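Local coordinates for NigD-like protein (Bacteroides vulgatus ATCC 8482, PDB 3K6O), which is of unknown function but, as a NigD-like protein, combines an N-terminal OB domain with a C-terminal beta sandwich and is probably exported as a lipoprotein, at residues A[81-86]-A[218-223]; A[135-140]-A[153-158]; A[185-190]-A[201-206]; A[108-113]-A[211-216]. All blocks are in the same frame, centred on the assembly; numbering follows the deposited sequence.

Overall arrangement
Contact 1 is a surface contact, where the C-terminal helix packs on the middle of the long strand 75-93; it is mainly apolar and uses no hydrogen bonds between its segments. Contacts 2 and 3 are partly buried hairpins of the C-terminal sandwich, held by antiparallel backbone bonds, and they adjoin because strands 149-157 and 186-191 pair side by side, in parallel. Contact 2 adds an ionic network, contact 3 aromatic packing over a glycine. Contact 4 lies nearer the middle of the chain: its loop, 211-216, runs from the sandwich toward the helix of contact 1 and rests on a tryptophan face. Contacts 2, 3 and 4 share packing through Leu154, Met111 and Phe203.

Contact 1 of 4, residues A[81-86]-A[218-223]; sequences DYTLVP and LDLAEL
Thr83 and Leu220 mark the closest approach of the two backbones, their CA atoms 7.2 Å apart, where the strand 81-85 passes the short C-terminal helix; no hydrogen bond joins the segments, and side chains fill the gap. Leu220 does most of the filling with its forked end. Its CD1 presses on the methyl CG2 of Thr83 at 3.5 Å, tighter than usual for two carbons, and the two side chains run antiparallel, one alongside the other. The other branch, CD2, reaches the side chain of Asp81, 3.9 Å from OD2. In Thr83 the hydroxyl OG1 stands opposite the backbone N (chi1 -170°), which turns CG2 to the helix, where it also meets CB of Leu223 at 4.2 Å. Threonine suits this place: beta-branched for the strand, it offers a methyl to the leucines. Tyr82 points the other way, its OH bonded to the carbonyl of Pro49. Beyond Thr83, Leu223 packs on Phe60, Pro167 and Met169, so the C-terminal tail touches strands of both domains. Because the closest meetings are between methyl groups, the helix is held here by shape and by exclusion of water, while Asp219 adds a salt bridge to Arg121.

Contact 2 of 4, residues A[135-140]-A[153-158]; sequences NLVVNE and ELRYNN
Asn139 and Glu153 bring an amide and a carboxylate together with their planes 72° apart, and the guanidinium of Arg155 takes the same carboxylate at its edge, in its own plane. The amide ND2 donates to Glu153 OE2 at 2.9 Å, coming from 41° above the carboxylate plane, although OE2 lies in the plane of the amide. Arg155 grips the other oxygen side-on: NH2 reaches Glu153 OE1 at 2.8 Å from the syn side, and NE reaches OE1 at 2.9 Å nearly along the C-O bond. A bend at chi2 (-62°) folds the arginine back along its strand to make this salt bridge, while its NH1 bonds to the carbonyl of Gly102. Under the ion pair lies Val137, whose CG2 is 3.8 Å from CB of Glu153 and 4.0 Å from CG of Arg155; its short branched side chain supports the stems of both longer ones. The opposite face of this antiparallel hairpin is apolar, with Leu136 CD1 on Leu154 CD2 at 3.9 Å. Backbone bonds fix the register, among them Val137 N to Glu153 O at 2.7 Å. Three donors thus share the carboxylate of Glu153, which would hold its rotation and probably stabilise its negative charge, so the hairpin pairs a charged outer face with a leucine-lined inner one.

Contact 3 of 4, residues A[185-190]-A[201-206]; sequences KGIKVL and YIFSYP
Ile187 and Phe203 form a hydrogen-bonded pair of an antiparallel beta hairpin in the C-terminal sandwich, with Ile187 N to Phe203 O at 2.8 Å and their side chains neighbours on one face, CG2 of Ile187 3.9 Å from CB of Phe203. One pair back, Gly186 lies under the face of the Tyr205 ring, its CA 3.7 Å from the ring centroid in a CH-pi contact. Glycine suits this position because a side chain would run into Phe203 O. The tyrosine crosses Ile187 obliquely, bringing OH to 3.7 Å from Ile187 CB. Further out, the carbonyl of Tyr177 accepts the Tyr205 hydroxyl and fixes the ring's far end. An alanine in place of Tyr205 would probably open a gap over Gly186 and leave the Tyr177 carbonyl without this donor. On the other face Lys188 extends to a salt bridge with Asp147. Past the end of the strand, Tyr205 N still bonds to Lys185 O at 2.8 Å, approaching from 40° above the carbonyl plane.

Contact 4 of 4, residues A[108-113]-A[211-216]; sequences IKDMWP and DVPGFN
Trp112 and Pro213 make the tight part of this contact: the proline lies over one face of the indole, with CD 3.4 Å from Trp112 CD2 and 3.7 Å from the centroid of the six-membered ring. The far end of the indole meets Phe215, Trp112 CH2 standing 3.6 Å from Phe215 CZ at the phenyl edge, with the two planes 48° apart. A chi1 of 78° sets the indole between the backbone N and carbonyl carbon, laying it along the loop. Asp110 packs closely too, OD1 3.5 Å from Pro213 CB and OD2 at the edge of the Phe215 ring. At the corner of the chain, Lys109 and Asp110 both face Arg121 in a classic beta bulge, and Asp110 OD2 forms a salt bridge with that arginine. Phe215 continues edge-to-face to Phe60, so the loop links the sandwich strand to the OB domain. A serine in place of Trp112 would probably strip Pro213 of the ring face under it, leave the Phe215 edge without its neighbour and free the loop to shift. Val212 CA lies over the five-membered ring, while its methyls, on the exposed side, reach the indole rim (CG2 to Trp112 CD1 3.9 Å). Packing is looser where Asp211 OD2 comes no nearer than 4.1 Å to Pro113 CD.

Contact 1 of 4, residues A[81-86]-A[218-223]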
loop_
_atom_site.group_PDB
_atom_site.type_symbol
_atom_site.label_atom_id
_atom_site.label_comp_id
_atom_site.label_asym_id
_atom_site.label_seq_id
_atom_site.Cartn_x
_atom_site.Cartn_y
_atom_site.Cartn_z
ATOM N N ASP A 81 -1.281 17.913 -4.338
ATOM C CA ASP A 81 -0.462 17.527 -3.194
ATOM C C ASP A 81 -0.276 16.034 -3.244
ATOM O O ASP A 81 -1.049 15.323 -3.915
ATOM C CB ASP A 81 -1.180 17.864 -1.883
ATOM C CG ASP A 81 -0.256 17.930 -0.692
ATOM O OD1 ASP A 81 0.960 17.745 -0.825
ATOM O OD2 ASP A 81 -0.780 18.150 0.411
ATOM N N TYR A 82 0.746 15.553 -2.546
ATOM C CA TYR A 82 0.860 14.136 -2.299
ATOM C C TYR A 82 1.870 13.862 -1.198
ATOM O O TYR A 82 2.576 14.761 -0.738
ATOM C CB TYR A 82 1.265 13.398 -3.578
ATOM C CG TYR A 82 2.645 13.751 -4.079
ATOM C CD1 TYR A 82 2.841 14.850 -4.868
ATOM C CD2 TYR A 82 3.750 12.987 -3.747
ATOM C CE1 TYR A 82 4.087 15.179 -5.307
ATOM C CE2 TYR A 82 4.999 13.321 -4.191
ATOM C CZ TYR A 82 5.150 14.427 -4.965
ATOM O OH TYR A 82 6.373 14.767 -5.455
ATOM N N THR A 83 1.922 12.612 -0.770
ATOM C CA THR A 83 3.012 12.150 0.075
ATOM C C THR A 83 3.548 10.847 -0.473
ATOM O O THR A 83 2.812 10.093 -1.121
ATOM C CB THR A 83 2.591 12.008 1.549
ATOM O OG1 THR A 83 3.763 11.777 2.344
ATOM C CG2 THR A 83 1.588 10.852 1.749
ATOM N N LEU A 84 4.840 10.601 -0.284
ATOM C CA LEU A 84 5.442 9.361 -0.754
ATOM C C LEU A 84 5.021 8.211 0.124
ATOM O O LEU A 84 4.990 8.318 1.347
ATOM C CB LEU A 84 6.966 9.443 -0.761
ATOM C CG LEU A 84 7.555 10.289 -1.889
ATOM C CD1 LEU A 84 9.082 10.405 -1.714
ATOM C CD2 LEU A 84 7.178 9.704 -3.262
ATOM N N VAL A 85 4.733 7.088 -0.506
ATOM C CA VAL A 85 4.391 5.863 0.219
ATOM C C VAL A 85 5.484 4.835 -0.008
ATOM O O VAL A 85 5.760 4.470 -1.127
ATOM C CB VAL A 85 3.028 5.353 -0.220
ATOM C CG1 VAL A 85 2.737 3.975 0.404
ATOM C CG2 VAL A 85 1.926 6.417 0.134
ATOM N N PRO A 86 6.131 4.361 1.067
ATOM C CA PRO A 86 7.152 3.347 0.852
ATOM C C PRO A 86 6.585 2.053 0.283
ATOM O O PRO A 86 5.491 1.650 0.650
ATOM C CB PRO A 86 7.750 3.098 2.263
ATOM C CG PRO A 86 6.939 3.880 3.227
ATOM C CD PRO A 86 6.055 4.838 2.460
ATOM N N LEU A 218 -7.553 15.369 5.209
ATOM C CA LEU A 218 -6.954 15.195 6.525
ATOM C C LEU A 218 -6.142 13.920 6.554
ATOM O O LEU A 218 -5.064 13.886 7.162
ATOM C CB LEU A 218 -8.016 15.188 7.641
ATOM C CG LEU A 218 -7.481 15.185 9.093
ATOM C CD1 LEU A 218 -6.524 16.370 9.376
ATOM C CD2 LEU A 218 -8.644 15.193 10.082
ATOM N N ASP A 219 -6.638 12.888 5.858
ATOM C CA ASP A 219 -5.952 11.585 5.832
ATOM C C ASP A 219 -4.563 11.768 5.249
ATOM O O ASP A 219 -3.585 11.225 5.768
ATOM C CB ASP A 219 -6.725 10.536 5.010
ATOM C CG ASP A 219 -8.038 10.127 5.660
ATOM O OD1 ASP A 219 -8.072 9.949 6.895
ATOM O OD2 ASP A 219 -9.031 9.970 4.922
ATOM N N LEU A 220 -4.481 12.547 4.175
ATOM C CA LEU A 220 -3.196 12.859 3.564
ATOM C C LEU A 220 -2.363 13.805 4.452
ATOM O O LEU A 220 -1.178 13.545 4.675
ATOM C CB LEU A 220 -3.409 13.457 2.180
ATOM C CG LEU A 220 -2.181 14.078 1.498
ATOM C CD1 LEU A 220 -1.073 13.055 1.345
ATOM C CD2 LEU A 220 -2.559 14.640 0.147
ATOM N N ALA A 221 -2.975 14.883 4.954
ATOM C CA ALA A 221 -2.267 15.824 5.847
ATOM C C ALA A 221 -1.623 15.118 7.045
ATOM O O ALA A 221 -0.434 15.317 7.329
ATOM C CB ALA A 221 -3.206 16.966 6.331
ATOM N N GLU A 222 -2.396 14.281 7.732
ATOM C CA GLU A 222 -1.867 13.485 8.843
ATOM C C GLU A 222 -0.572 12.704 8.548
ATOM O O GLU A 222 0.155 12.394 9.479
ATOM C CB GLU A 222 -2.911 12.473 9.305
ATOM C CG GLU A 222 -4.043 13.037 10.138
ATOM C CD GLU A 222 -5.175 12.014 10.353
ATOM O OE1 GLU A 222 -4.958 10.786 10.097
ATOM O OE2 GLU A 222 -6.278 12.459 10.779
ATOM N N LEU A 223 -0.308 12.349 7.284
ATOM C CA LEU A 223 0.845 11.480 6.954
ATOM C C LEU A 223 2.148 12.211 6.627
ATOM O O LEU A 223 3.170 11.568 6.391
ATOM C CB LEU A 223 0.521 10.543 5.787
ATOM C CG LEU A 223 -0.374 9.326 5.979
ATOM C CD1 LEU A 223 -0.648 8.717 4.596
ATOM C CD2 LEU A 223 0.260 8.299 6.885
#

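Contact 2 of 4, residues A[135-140]-A[153-158]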
loop_
_atom_site.group_PDB
_atom_site.type_symbol
_atom_site.label_atom_id
_atom_site.label_comp_id
_atom_site.label_asym_id
_atom_site.label_seq_id
_atom_site.Cartn_x
_atom_site.Cartn_y
_atom_site.Cartn_z
ATOM N N ASN A 135 6.316 -5.779 8.343
ATOM C CA ASN A 135 6.525 -6.680 7.205
ATOM C C ASN A 135 5.285 -7.533 6.844
ATOM O O ASN A 135 4.404 -7.815 7.677
ATOM C CB ASN A 135 7.679 -7.628 7.506
ATOM C CG ASN A 135 9.028 -6.965 7.459
ATOM O OD1 ASN A 135 9.691 -6.757 8.503
ATOM N ND2 ASN A 135 9.465 -6.657 6.288
ATOM N N LEU A 136 5.247 -7.947 5.602
ATOM C CA LEU A 136 4.250 -8.883 5.069
ATOM C C LEU A 136 5.005 -10.127 4.672
ATOM O O LEU A 136 5.876 -10.085 3.798
ATOM C CB LEU A 136 3.557 -8.314 3.836
ATOM C CG LEU A 136 2.363 -9.109 3.282
ATOM C CD1 LEU A 136 1.244 -9.206 4.319
ATOM C CD2 LEU A 136 1.869 -8.478 1.993
ATOM N N VAL A 137 4.727 -11.227 5.369
ATOM C CA VAL A 137 5.579 -12.369 5.269
ATOM C C VAL A 137 4.825 -13.571 4.786
ATOM O O VAL A 137 3.633 -13.701 5.024
ATOM C CB VAL A 137 6.200 -12.654 6.635
ATOM C CG1 VAL A 137 6.774 -11.335 7.242
ATOM C CG2 VAL A 137 5.164 -13.305 7.535
ATOM N N VAL A 138 5.538 -14.470 4.126
ATOM C CA VAL A 138 5.096 -15.851 3.941
ATOM C C VAL A 138 5.643 -16.720 5.049
ATOM O O VAL A 138 6.855 -16.801 5.229
ATOM C CB VAL A 138 5.579 -16.408 2.596
ATOM C CG1 VAL A 138 5.070 -17.906 2.347
ATOM C CG2 VAL A 138 5.164 -15.459 1.462
ATOM N N ASN A 139 4.756 -17.365 5.795
ATOM C CA ASN A 139 5.170 -18.168 6.931
ATOM C C ASN A 139 5.626 -19.528 6.437
ATOM O O ASN A 139 4.797 -20.357 6.040
ATOM C CB ASN A 139 4.005 -18.330 7.910
ATOM C CG ASN A 139 4.445 -18.925 9.266
ATOM O OD1 ASN A 139 5.412 -19.648 9.295
ATOM N ND2 ASN A 139 3.704 -18.653 10.370
ATOM N N GLU A 140 6.935 -19.765 6.472
ATOM C CA GLU A 140 7.506 -20.981 5.940
ATOM C C GLU A 140 7.571 -22.109 6.978
ATOM O O GLU A 140 8.147 -23.168 6.689
ATOM C CB GLU A 140 8.893 -20.694 5.355
ATOM C CG GLU A 140 8.848 -19.668 4.189
ATOM C CD GLU A 140 10.209 -19.186 3.742
ATOM O OE1 GLU A 140 11.179 -19.526 4.405
ATOM O OE2 GLU A 140 10.319 -18.480 2.710
ATOM N N GLU A 153 1.168 -12.979 6.377
ATOM C CA GLU A 153 1.012 -12.416 7.711
ATOM C C GLU A 153 1.678 -11.083 7.790
ATOM O O GLU A 153 2.752 -10.884 7.240
ATOM C CB GLU A 153 1.567 -13.361 8.791
ATOM C CG GLU A 153 1.169 -14.840 8.635
ATOM C CD GLU A 153 1.656 -15.719 9.804
ATOM O OE1 GLU A 153 2.262 -15.145 10.749
ATOM O OE2 GLU A 153 1.446 -16.962 9.751
ATOM N N LEU A 154 1.033 -10.156 8.473
ATOM C CA LEU A 154 1.644 -8.880 8.758
ATOM C C LEU A 154 2.295 -8.996 10.126
ATOM O O LEU A 154 1.655 -9.415 11.072
ATOM C CB LEU A 154 0.625 -7.748 8.811
ATOM C CG LEU A 154 0.201 -6.933 7.596
ATOM C CD1 LEU A 154 -0.792 -5.879 8.153
ATOM C CD2 LEU A 154 1.365 -6.290 6.837
ATOM N N ARG A 155 3.559 -8.613 10.206
ATOM C CA ARG A 155 4.349 -8.730 11.407
ATOM C C ARG A 155 4.902 -7.345 11.752
ATOM O O ARG A 155 5.631 -6.753 10.951
ATOM C CB ARG A 155 5.477 -9.740 11.161
ATOM C CG ARG A 155 4.994 -11.156 10.854
ATOM C CD ARG A 155 4.208 -11.694 12.059
ATOM N NE ARG A 155 3.992 -13.152 12.046
ATOM C CZ ARG A 155 4.676 -14.049 12.749
ATOM N NH1 ARG A 155 5.673 -13.708 13.561
ATOM N NH2 ARG A 155 4.313 -15.312 12.680
ATOM N N TYR A 156 4.558 -6.840 12.936
ATOM C CA TYR A 156 5.056 -5.547 13.413
ATOM C C TYR A 156 6.145 -5.732 14.469
ATOM O O TYR A 156 6.041 -6.591 15.345
ATOM C CB TYR A 156 3.907 -4.714 14.011
ATOM C CG TYR A 156 4.308 -3.357 14.584
ATOM C CD1 TYR A 156 4.807 -2.365 13.774
ATOM C CD2 TYR A 156 4.192 -3.082 15.956
ATOM C CE1 TYR A 156 5.135 -1.119 14.275
ATOM C CE2 TYR A 156 4.543 -1.853 16.470
ATOM C CZ TYR A 156 5.008 -0.873 15.613
ATOM O OH TYR A 156 5.379 0.344 16.086
ATOM N N ASN A 157 7.191 -4.916 14.372
ATOM C CA ASN A 157 8.221 -4.881 15.394
ATOM C C ASN A 157 8.536 -3.416 15.682
ATOM O O ASN A 157 8.919 -2.686 14.778
ATOM C CB ASN A 157 9.475 -5.646 14.963
ATOM C CG ASN A 157 10.319 -6.082 16.140
ATOM O OD1 ASN A 157 10.219 -5.524 17.243
ATOM N ND2 ASN A 157 11.149 -7.102 15.929
ATOM N N ASN A 158 8.344 -2.981 16.930
ATOM C CA ASN A 158 8.636 -1.582 17.281
ATOM C C ASN A 158 10.108 -1.342 17.557
ATOM O O ASN A 158 10.541 -0.190 17.704
ATOM C CB ASN A 158 7.762 -1.077 18.421
ATOM C CG ASN A 158 8.027 -1.770 19.729
ATOM O OD1 ASN A 158 9.049 -2.429 19.918
ATOM N ND2 ASN A 158 7.090 -1.635 20.645
#

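Contact 3 of 4, residues A[185-190]-A[201-206]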
loop_
_atom_site.group_PDB
_atom_site.type_symbol
_atom_site.label_atom_id
_atom_site.label_comp_id
_atom_site.label_asym_id
_atom_site.label_seq_id
_atom_site.Cartn_x
_atom_site.Cartn_y
_atom_site.Cartn_z
ATOM N N LYS A 185 -8.074 -17.747 -5.264
ATOM C CA LYS A 185 -9.433 -17.370 -4.898
ATOM C C LYS A 185 -9.474 -16.061 -4.097
ATOM O O LYS A 185 -10.545 -15.449 -3.954
ATOM C CB LYS A 185 -10.057 -18.473 -4.046
ATOM C CG LYS A 185 -10.427 -19.746 -4.796
ATOM C CD LYS A 185 -11.174 -20.715 -3.820
ATOM C CE LYS A 185 -11.557 -22.052 -4.486
ATOM N NZ LYS A 185 -12.725 -22.773 -3.805
ATOM N N GLY A 186 -8.322 -15.674 -3.541
ATOM C CA GLY A 186 -8.215 -14.462 -2.725
ATOM C C GLY A 186 -7.004 -14.502 -1.810
ATOM O O GLY A 186 -6.137 -15.330 -1.974
ATOM N N ILE A 187 -6.957 -13.605 -0.843
ATOM C CA ILE A 187 -5.831 -13.507 0.050
ATOM C C ILE A 187 -6.326 -13.380 1.475
ATOM O O ILE A 187 -7.339 -12.737 1.733
ATOM C CB ILE A 187 -4.923 -12.334 -0.352
ATOM C CG1 ILE A 187 -3.693 -12.252 0.494
ATOM C CG2 ILE A 187 -5.614 -10.958 -0.225
ATOM C CD1 ILE A 187 -2.820 -11.061 -0.027
ATOM N N LYS A 188 -5.622 -14.035 2.378
ATOM C CA LYS A 188 -5.897 -13.983 3.815
ATOM C C LYS A 188 -4.662 -13.436 4.512
ATOM O O LYS A 188 -3.548 -13.915 4.267
ATOM C CB LYS A 188 -6.224 -15.368 4.326
ATOM C CG LYS A 188 -7.487 -15.967 3.719
ATOM C CD LYS A 188 -7.917 -17.276 4.398
ATOM C CE LYS A 188 -9.283 -17.792 3.850
ATOM N NZ LYS A 188 -9.676 -19.127 4.428
ATOM N N VAL A 189 -4.854 -12.415 5.336
ATOM C CA VAL A 189 -3.776 -11.730 6.001
ATOM C C VAL A 189 -3.947 -11.743 7.536
ATOM O O VAL A 189 -4.923 -11.204 8.057
ATOM C CB VAL A 189 -3.644 -10.267 5.533
ATOM C CG1 VAL A 189 -2.447 -9.560 6.261
ATOM C CG2 VAL A 189 -3.481 -10.207 3.993
ATOM N N LEU A 190 -3.004 -12.370 8.235
ATOM C CA LEU A 190 -3.061 -12.473 9.689
ATOM C C LEU A 190 -2.440 -11.246 10.346
ATOM O O LEU A 190 -1.347 -10.799 9.960
ATOM C CB LEU A 190 -2.324 -13.726 10.204
ATOM C CG LEU A 190 -3.082 -15.058 10.218
ATOM C CD1 LEU A 190 -2.112 -16.231 10.383
ATOM C CD2 LEU A 190 -4.176 -15.121 11.331
ATOM N N TYR A 201 -7.758 -11.006 8.099
ATOM C CA TYR A 201 -8.449 -10.222 7.088
ATOM C C TYR A 201 -8.573 -11.138 5.861
ATOM O O TYR A 201 -7.589 -11.781 5.494
ATOM C CB TYR A 201 -7.655 -8.967 6.743
ATOM C CG TYR A 201 -7.691 -7.892 7.789
ATOM C CD1 TYR A 201 -7.108 -8.086 9.052
ATOM C CD2 TYR A 201 -8.291 -6.653 7.526
ATOM C CE1 TYR A 201 -7.145 -7.092 10.014
ATOM C CE2 TYR A 201 -8.314 -5.639 8.489
ATOM C CZ TYR A 201 -7.743 -5.882 9.723
ATOM O OH TYR A 201 -7.755 -4.907 10.670
ATOM N N ILE A 202 -9.763 -11.212 5.267
ATOM C CA ILE A 202 -10.022 -12.055 4.102
ATOM C C ILE A 202 -10.450 -11.121 2.959
ATOM O O ILE A 202 -11.372 -10.318 3.122
ATOM C CB ILE A 202 -11.154 -13.102 4.369
ATOM C CG1 ILE A 202 -10.761 -14.004 5.549
ATOM C CG2 ILE A 202 -11.410 -13.938 3.136
ATOM C CD1 ILE A 202 -11.912 -14.851 6.206
ATOM N N PHE A 203 -9.767 -11.203 1.825
ATOM C CA PHE A 203 -10.199 -10.495 0.619
ATOM C C PHE A 203 -10.332 -11.482 -0.530
ATOM O O PHE A 203 -9.351 -12.115 -0.916
ATOM C CB PHE A 203 -9.177 -9.437 0.231
ATOM C CG PHE A 203 -8.859 -8.463 1.332
ATOM C CD1 PHE A 203 -9.679 -7.363 1.565
ATOM C CD2 PHE A 203 -7.749 -8.658 2.145
ATOM C CE1 PHE A 203 -9.386 -6.443 2.590
ATOM C CE2 PHE A 203 -7.442 -7.737 3.169
ATOM C CZ PHE A 203 -8.261 -6.638 3.388
ATOM N N SER A 204 -11.519 -11.591 -1.119
ATOM C CA SER A 204 -11.691 -12.480 -2.257
ATOM C C SER A 204 -11.181 -11.832 -3.530
ATOM O O SER A 204 -11.137 -10.600 -3.638
ATOM C CB SER A 204 -13.165 -12.866 -2.430
ATOM O OG SER A 204 -13.932 -11.721 -2.713
ATOM N N TYR A 205 -10.740 -12.671 -4.462
ATOM C CA TYR A 205 -10.354 -12.239 -5.810
ATOM C C TYR A 205 -11.453 -12.754 -6.720
ATOM O O TYR A 205 -11.975 -13.843 -6.461
ATOM C CB TYR A 205 -9.031 -12.876 -6.217
ATOM C CG TYR A 205 -7.820 -12.377 -5.497
ATOM C CD1 TYR A 205 -7.838 -11.222 -4.735
ATOM C CD2 TYR A 205 -6.609 -13.037 -5.631
ATOM C CE1 TYR A 205 -6.699 -10.759 -4.110
ATOM C CE2 TYR A 205 -5.466 -12.580 -5.016
ATOM C CZ TYR A 205 -5.499 -11.436 -4.271
ATOM O OH TYR A 205 -4.334 -10.961 -3.718
ATOM N N PRO A 206 -11.813 -12.004 -7.790
ATOM C CA PRO A 206 -11.233 -10.738 -8.253
ATOM C C PRO A 206 -11.655 -9.537 -7.403
ATOM O O PRO A 206 -12.661 -9.599 -6.671
ATOM C CB PRO A 206 -11.800 -10.588 -9.661
ATOM C CG PRO A 206 -13.106 -11.293 -9.576
ATOM C CD PRO A 206 -12.899 -12.462 -8.666
#

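Contact 4 of 4, residues A[108-113]-A[211-216]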
loop_
_atom_site.group_PDB
_atom_site.type_symbol
_atom_site.label_atom_id
_atom_site.label_comp_id
_atom_site.label_asym_id
_atom_site.label_seq_id
_atom_site.Cartn_x
_atom_site.Cartn_y
_atom_site.Cartn_z
ATOM N N ILE A 108 -4.211 -1.289 13.086
ATOM C CA ILE A 108 -4.480 -1.120 11.672
ATOM C C ILE A 108 -5.656 -0.166 11.483
ATOM O O ILE A 108 -6.707 -0.387 12.043
ATOM C CB ILE A 108 -4.844 -2.439 10.978
ATOM C CG1 ILE A 108 -3.700 -3.469 11.088
ATOM C CG2 ILE A 108 -5.170 -2.185 9.474
ATOM C CD1 ILE A 108 -2.333 -2.947 10.622
ATOM N N LYS A 109 -5.470 0.901 10.719
ATOM C CA LYS A 109 -6.559 1.820 10.385
ATOM C C LYS A 109 -7.213 1.473 9.040
ATOM O O LYS A 109 -8.411 1.589 8.902
ATOM C CB LYS A 109 -6.062 3.275 10.390
ATOM C CG LYS A 109 -5.772 3.830 11.775
ATOM C CD LYS A 109 -5.938 5.344 11.846
ATOM C CE LYS A 109 -6.116 5.810 13.280
ATOM N NZ LYS A 109 -6.070 7.303 13.423
ATOM N N ASP A 110 -6.435 1.071 8.038
ATOM C CA ASP A 110 -6.999 0.581 6.773
ATOM C C ASP A 110 -6.134 -0.536 6.205
ATOM O O ASP A 110 -4.928 -0.500 6.342
ATOM C CB ASP A 110 -7.080 1.694 5.727
ATOM C CG ASP A 110 -8.079 2.743 6.078
ATOM O OD1 ASP A 110 -9.272 2.502 5.852
ATOM O OD2 ASP A 110 -7.676 3.797 6.592
HETATM N N MSE A 111 -6.760 -1.533 5.592
HETATM C CA MSE A 111 -6.028 -2.478 4.782
HETATM C C MSE A 111 -6.855 -2.938 3.609
HETATM O O MSE A 111 -7.983 -3.354 3.785
HETATM C CB MSE A 111 -5.580 -3.692 5.589
HETATM C CG MSE A 111 -4.811 -4.759 4.700
HETATM SE SE MSE A 111 -4.671 -6.442 5.730
HETATM C CE MSE A 111 -3.579 -5.688 7.066
ATOM N N TRP A 112 -6.266 -2.901 2.416
ATOM C CA TRP A 112 -6.945 -3.398 1.233
ATOM C C TRP A 112 -5.938 -3.765 0.159
ATOM O O TRP A 112 -4.900 -3.120 0.031
ATOM C CB TRP A 112 -7.949 -2.366 0.701
ATOM C CG TRP A 112 -7.345 -1.232 -0.081
ATOM C CD1 TRP A 112 -7.349 -1.091 -1.414
ATOM C CD2 TRP A 112 -6.672 -0.082 0.447
ATOM N NE1 TRP A 112 -6.749 0.093 -1.769
ATOM C CE2 TRP A 112 -6.305 0.720 -0.638
ATOM C CE3 TRP A 112 -6.357 0.350 1.737
ATOM C CZ2 TRP A 112 -5.608 1.926 -0.487
ATOM C CZ3 TRP A 112 -5.673 1.575 1.889
ATOM C CH2 TRP A 112 -5.318 2.344 0.785
ATOM N N PRO A 113 -6.240 -4.807 -0.615
ATOM C CA PRO A 113 -5.428 -5.112 -1.784
ATOM C C PRO A 113 -5.892 -4.339 -2.996
ATOM O O PRO A 113 -7.068 -4.029 -3.119
ATOM C CB PRO A 113 -5.691 -6.608 -2.006
ATOM C CG PRO A 113 -7.104 -6.807 -1.552
ATOM C CD PRO A 113 -7.330 -5.783 -0.420
ATOM N N ASP A 211 -13.458 -2.955 -2.050
ATOM C CA ASP A 211 -12.574 -3.019 -0.917
ATOM C C ASP A 211 -11.855 -1.685 -0.636
ATOM O O ASP A 211 -11.272 -1.535 0.436
ATOM C CB ASP A 211 -11.477 -4.073 -1.161
ATOM C CG ASP A 211 -12.000 -5.501 -1.239
ATOM O OD1 ASP A 211 -13.136 -5.792 -0.825
ATOM O OD2 ASP A 211 -11.212 -6.342 -1.704
ATOM N N VAL A 212 -11.858 -0.744 -1.589
ATOM C CA VAL A 212 -11.022 0.458 -1.488
ATOM C C VAL A 212 -11.688 1.461 -0.543
ATOM O O VAL A 212 -12.820 1.845 -0.771
ATOM C CB VAL A 212 -10.769 1.113 -2.897
ATOM C CG1 VAL A 212 -9.911 2.371 -2.774
ATOM C CG2 VAL A 212 -10.120 0.074 -3.873
ATOM N N PRO A 213 -10.994 1.872 0.545
ATOM C CA PRO A 213 -11.603 2.870 1.433
ATOM C C PRO A 213 -11.669 4.244 0.786
ATOM O O PRO A 213 -10.858 4.541 -0.060
ATOM C CB PRO A 213 -10.669 2.887 2.663
ATOM C CG PRO A 213 -9.587 1.966 2.377
ATOM C CD PRO A 213 -9.628 1.532 0.965
ATOM N N GLY A 214 -12.652 5.051 1.165
ATOM C CA GLY A 214 -12.666 6.484 0.808
ATOM C C GLY A 214 -11.744 7.278 1.729
ATOM O O GLY A 214 -11.653 6.994 2.922
ATOM N N PHE A 215 -11.017 8.245 1.181
ATOM C CA PHE A 215 -10.126 9.087 2.004
ATOM C C PHE A 215 -10.450 10.546 1.817
ATOM O O PHE A 215 -11.093 10.916 0.837
ATOM C CB PHE A 215 -8.657 8.856 1.631
ATOM C CG PHE A 215 -8.181 7.458 1.881
ATOM C CD1 PHE A 215 -7.978 7.003 3.178
ATOM C CD2 PHE A 215 -7.901 6.604 0.819
ATOM C CE1 PHE A 215 -7.535 5.710 3.411
ATOM C CE2 PHE A 215 -7.469 5.318 1.048
ATOM C CZ PHE A 215 -7.282 4.872 2.345
ATOM N N ASN A 216 -9.984 11.384 2.738
ATOM C CA ASN A 216 -10.089 12.834 2.541
ATOM C C ASN A 216 -8.772 13.574 2.829
ATOM O O ASN A 216 -7.784 12.945 3.201
ATOM C CB ASN A 216 -11.286 13.392 3.320
ATOM C CG ASN A 216 -11.278 13.001 4.758
ATOM O OD1 ASN A 216 -10.240 13.040 5.432
ATOM N ND2 ASN A 216 -12.453 12.641 5.264
HETATM O O HOH W 1 -10.919 -2.678 2.557
#